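Local coordinates for CBS domain-containing protein (Pyrococcus horikoshii, PDB 2YZI) that is of unknown function but, as a protein built of two CBS domains, may bind an adenosyl-containing ligand as relatives do, at residues L95-I106 with G116-L124. Numbering follows the deposited sequence.
Sequences LRKMAEHRIKHI and GIFTLSDLL
Phe-118 and the selenomethionine Met-98 meet on the sheet face that helix 91-101 covers. Phe-118 CG lies anti to the backbone N (chi1 178°), carrying the ring to the helix, where Met-98 SE sits at the ring edge, 3.7 Å from Phe-118 CD2, in a Met-aromatic contact. Leu-95 CD1 reaches Phe-118 CE2 at 3.8 Å, at a slant to the ring. Bent at its last torsion (chi3 84°), Met-98 also lays CE 3.8 Å from Leu-120 CD2. Ile-106 CG2 packs on Phe-118 CB, and this pair is bonded both ways: Phe-118 N to Ile-106 O and Ile-106 N to Phe-118 O, each 2.9 Å. The two form an antiparallel hydrogen-bonded pair in the CBS-domain hairpin of strands 105-110 and 113-119. Helix 120-127 starts with a capping box: Thr-119 N gives to Asp-122 OD2 (2.7 Å), and Asp-122 N gives back to Thr-119 OG1. Between the segments the other face is more thinly packed: His-105 CB touches Ile-117 CD1 at 3.8 Å, and Ser-40 of strand 40-44 lies against both residues. At the exposed end, the backbone O of Lys-104 takes a weak bond from Leu-120 N, 3.2 Å, while Lys-104 CG brushes Leu-120 CD1 before the chain runs out extended.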
loop_
_atom_site.group_PDB
_atom_site.type_symbol
_atom_site.label_atom_id
_atom_site.label_comp_id
_atom_site.label_asym_id
_atom_site.label_seq_id
_atom_site.Cartn_x
_atom_site.Cartn_y
_atom_site.Cartn_z
ATOM N N LEU B 95 -9.689 7.622 -9.307
ATOM C CA LEU B 95 -8.801 8.140 -8.267
ATOM C C LEU B 95 -9.608 8.848 -7.180
ATOM O O LEU B 95 -9.369 8.661 -5.983
ATOM C CB LEU B 95 -7.794 9.116 -8.868
ATOM C CG LEU B 95 -6.406 8.575 -9.206
ATOM C CD1 LEU B 95 -6.520 7.317 -10.025
ATOM C CD2 LEU B 95 -5.614 9.646 -9.950
ATOM N N ARG B 96 -10.563 9.664 -7.600
ATOM C CA ARG B 96 -11.397 10.380 -6.656
ATOM C C ARG B 96 -12.189 9.390 -5.788
ATOM O O ARG B 96 -12.322 9.564 -4.574
ATOM C CB ARG B 96 -12.352 11.305 -7.404
ATOM C CG ARG B 96 -13.423 11.912 -6.512
ATOM C CD ARG B 96 -14.299 12.898 -7.258
ATOM N NE ARG B 96 -15.209 13.581 -6.350
ATOM C CZ ARG B 96 -16.008 14.582 -6.701
ATOM N NH1 ARG B 96 -16.014 15.025 -7.949
ATOM N NH2 ARG B 96 -16.796 15.144 -5.799
ATOM N N LYS B 97 -12.707 8.341 -6.407
ATOM C CA LYS B 97 -13.467 7.364 -5.652
ATOM C C LYS B 97 -12.590 6.645 -4.621
ATOM O O LYS B 97 -13.029 6.372 -3.509
ATOM C CB LYS B 97 -14.113 6.348 -6.601
ATOM C CG LYS B 97 -15.109 5.448 -5.910
ATOM C CD LYS B 97 -15.920 4.647 -6.896
ATOM C CE LYS B 97 -17.030 3.902 -6.177
ATOM N NZ LYS B 97 -17.858 3.155 -7.146
HETATM N N MSE B 98 -11.356 6.328 -4.991
HETATM C CA MSE B 98 -10.450 5.639 -4.075
HETATM C C MSE B 98 -10.076 6.548 -2.917
HETATM O O MSE B 98 -9.826 6.077 -1.807
HETATM C CB MSE B 98 -9.164 5.214 -4.787
HETATM C CG MSE B 98 -9.326 4.144 -5.835
HETATM SE SE MSE B 98 -7.681 4.004 -6.836
HETATM C CE MSE B 98 -6.690 2.818 -5.631
ATOM N N ALA B 99 -10.023 7.849 -3.192
ATOM C CA ALA B 99 -9.670 8.827 -2.170
ATOM C C ALA B 99 -10.817 8.969 -1.183
ATOM O O ALA B 99 -10.614 8.929 0.028
ATOM C CB ALA B 99 -9.351 10.175 -2.813
ATOM N N GLU B 100 -12.026 9.116 -1.710
ATOM C CA GLU B 100 -13.201 9.267 -0.867
ATOM C C GLU B 100 -13.419 8.034 0.012
ATOM O O GLU B 100 -13.792 8.161 1.170
ATOM C CB GLU B 100 -14.428 9.541 -1.739
ATOM C CG GLU B 100 -14.226 10.730 -2.670
ATOM C CD GLU B 100 -15.449 11.074 -3.506
ATOM O OE1 GLU B 100 -16.159 10.148 -3.956
ATOM O OE2 GLU B 100 -15.688 12.279 -3.730
ATOM N N HIS B 101 -13.161 6.848 -0.534
ATOM C CA HIS B 101 -13.326 5.590 0.199
ATOM C C HIS B 101 -12.074 5.187 0.996
ATOM O O HIS B 101 -12.104 4.243 1.789
ATOM C CB HIS B 101 -13.701 4.471 -0.777
ATOM C CG HIS B 101 -15.102 4.567 -1.299
ATOM N ND1 HIS B 101 -16.186 4.051 -0.622
ATOM C CD2 HIS B 101 -15.599 5.152 -2.412
ATOM C CE1 HIS B 101 -17.290 4.315 -1.296
ATOM N NE2 HIS B 101 -16.962 4.983 -2.386
ATOM N N ARG B 102 -10.981 5.912 0.786
ATOM C CA ARG B 102 -9.731 5.628 1.476
ATOM C C ARG B 102 -9.197 4.233 1.161
ATOM O O ARG B 102 -8.828 3.498 2.066
ATOM C CB ARG B 102 -9.912 5.742 2.994
ATOM C CG ARG B 102 -10.107 7.145 3.555
ATOM C CD ARG B 102 -10.126 7.041 5.072
ATOM N NE ARG B 102 -10.329 8.309 5.762
ATOM C CZ ARG B 102 -10.436 8.417 7.085
ATOM N NH1 ARG B 102 -10.357 7.331 7.851
ATOM N NH2 ARG B 102 -10.636 9.603 7.645
ATOM N N ILE B 103 -9.154 3.859 -0.111
ATOM C CA ILE B 103 -8.652 2.537 -0.457
ATOM C C ILE B 103 -7.418 2.583 -1.349
ATOM O O ILE B 103 -7.183 3.561 -2.061
ATOM C CB ILE B 103 -9.739 1.686 -1.139
ATOM C CG1 ILE B 103 -10.296 2.428 -2.353
ATOM C CG2 ILE B 103 -10.843 1.352 -0.140
ATOM C CD1 ILE B 103 -11.297 1.611 -3.149
ATOM N N LYS B 104 -6.625 1.518 -1.295
ATOM C CA LYS B 104 -5.401 1.422 -2.083
ATOM C C LYS B 104 -5.581 0.472 -3.259
ATOM O O LYS B 104 -4.701 0.351 -4.114
ATOM C CB LYS B 104 -4.253 0.918 -1.209
ATOM C CG LYS B 104 -3.869 1.843 -0.076
ATOM C CD LYS B 104 -2.626 1.330 0.641
ATOM C CE LYS B 104 -2.076 2.366 1.603
ATOM N NZ LYS B 104 -0.777 1.927 2.186
ATOM N N HIS B 105 -6.722 -0.211 -3.285
ATOM C CA HIS B 105 -7.030 -1.160 -4.349
ATOM C C HIS B 105 -8.514 -1.052 -4.661
ATOM O O HIS B 105 -9.330 -0.927 -3.754
ATOM C CB HIS B 105 -6.730 -2.602 -3.905
ATOM C CG HIS B 105 -5.711 -2.709 -2.812
ATOM N ND1 HIS B 105 -5.920 -2.204 -1.546
ATOM C CD2 HIS B 105 -4.476 -3.263 -2.795
ATOM C CE1 HIS B 105 -4.857 -2.440 -0.799
ATOM N NE2 HIS B 105 -3.966 -3.081 -1.532
ATOM N N ILE B 106 -8.865 -1.099 -5.940
ATOM C CA ILE B 106 -10.268 -1.033 -6.336
ATOM C C ILE B 106 -10.538 -2.037 -7.456
ATOM O O ILE B 106 -9.870 -2.028 -8.489
ATOM C CB ILE B 106 -10.664 0.402 -6.788
ATOM C CG1 ILE B 106 -12.176 0.481 -6.983
ATOM C CG2 ILE B 106 -9.920 0.786 -8.063
ATOM C CD1 ILE B 106 -12.717 1.891 -7.151
ATOM N N GLY B 116 -10.700 -7.138 -13.342
ATOM C CA GLY B 116 -9.360 -6.710 -13.018
ATOM C C GLY B 116 -9.369 -5.920 -11.734
ATOM O O GLY B 116 -10.362 -5.914 -11.007
ATOM N N ILE B 117 -8.255 -5.248 -11.467
ATOM C CA ILE B 117 -8.107 -4.443 -10.272
ATOM C C ILE B 117 -7.130 -3.312 -10.552
ATOM O O ILE B 117 -6.194 -3.476 -11.336
ATOM C CB ILE B 117 -7.567 -5.296 -9.110
ATOM C CG1 ILE B 117 -7.586 -4.486 -7.812
ATOM C CG2 ILE B 117 -6.158 -5.785 -9.437
ATOM C CD1 ILE B 117 -7.125 -5.272 -6.612
ATOM N N PHE B 118 -7.360 -2.158 -9.934
ATOM C CA PHE B 118 -6.463 -1.026 -10.092
ATOM C C PHE B 118 -5.900 -0.710 -8.712
ATOM O O PHE B 118 -6.652 -0.538 -7.753
ATOM C CB PHE B 118 -7.194 0.194 -10.649
ATOM C CG PHE B 118 -6.315 1.416 -10.777
ATOM C CD1 PHE B 118 -5.265 1.445 -11.691
ATOM C CD2 PHE B 118 -6.527 2.525 -9.968
ATOM C CE1 PHE B 118 -4.426 2.564 -11.799
ATOM C CE2 PHE B 118 -5.691 3.660 -10.067
ATOM C CZ PHE B 118 -4.640 3.674 -10.987
ATOM N N THR B 119 -4.578 -0.638 -8.616
ATOM C CA THR B 119 -3.922 -0.381 -7.336
ATOM C C THR B 119 -3.046 0.862 -7.383
ATOM O O THR B 119 -2.875 1.465 -8.437
ATOM C CB THR B 119 -3.035 -1.589 -6.922
ATOM O OG1 THR B 119 -1.876 -1.657 -7.766
ATOM C CG2 THR B 119 -3.817 -2.881 -7.059
ATOM N N LEU B 120 -2.497 1.249 -6.236
ATOM C CA LEU B 120 -1.631 2.421 -6.197
ATOM C C LEU B 120 -0.353 2.106 -6.952
ATOM O O LEU B 120 0.279 3.000 -7.512
ATOM C CB LEU B 120 -1.318 2.836 -4.757
ATOM C CG LEU B 120 -2.508 3.422 -3.985
ATOM C CD1 LEU B 120 -1.995 4.215 -2.800
ATOM C CD2 LEU B 120 -3.333 4.326 -4.891
ATOM N N SER B 121 0.021 0.828 -6.974
ATOM C CA SER B 121 1.214 0.412 -7.708
ATOM C C SER B 121 0.968 0.653 -9.193
ATOM O O SER B 121 1.877 1.063 -9.920
ATOM C CB SER B 121 1.524 -1.068 -7.472
ATOM O OG SER B 121 2.013 -1.280 -6.159
ATOM N N ASP B 122 -0.259 0.397 -9.641
ATOM C CA ASP B 122 -0.606 0.625 -11.037
ATOM C C ASP B 122 -0.469 2.118 -11.350
ATOM O O ASP B 122 0.012 2.492 -12.421
ATOM C CB ASP B 122 -2.031 0.163 -11.324
ATOM C CG ASP B 122 -2.179 -1.339 -11.256
ATOM O OD1 ASP B 122 -1.483 -2.041 -12.018
ATOM O OD2 ASP B 122 -2.999 -1.822 -10.445
ATOM N N LEU B 123 -0.888 2.958 -10.405
ATOM C CA LEU B 123 -0.800 4.405 -10.557
ATOM C C LEU B 123 0.653 4.795 -10.787
ATOM O O LEU B 123 0.964 5.612 -11.654
ATOM C CB LEU B 123 -1.309 5.105 -9.301
ATOM C CG LEU B 123 -1.156 6.630 -9.289
ATOM C CD1 LEU B 123 -1.989 7.226 -10.421
ATOM C CD2 LEU B 123 -1.594 7.196 -7.932
ATOM N N LEU B 124 1.537 4.211 -9.985
ATOM C CA LEU B 124 2.960 4.466 -10.096
ATOM C C LEU B 124 3.429 4.075 -11.491
ATOM O O LEU B 124 4.211 4.791 -12.128
ATOM C CB LEU B 124 3.728 3.651 -9.055
ATOM C CG LEU B 124 5.242 3.876 -9.115
ATOM C CD1 LEU B 124 5.522 5.366 -8.850
ATOM C CD2 LEU B 124 5.968 2.981 -8.105
#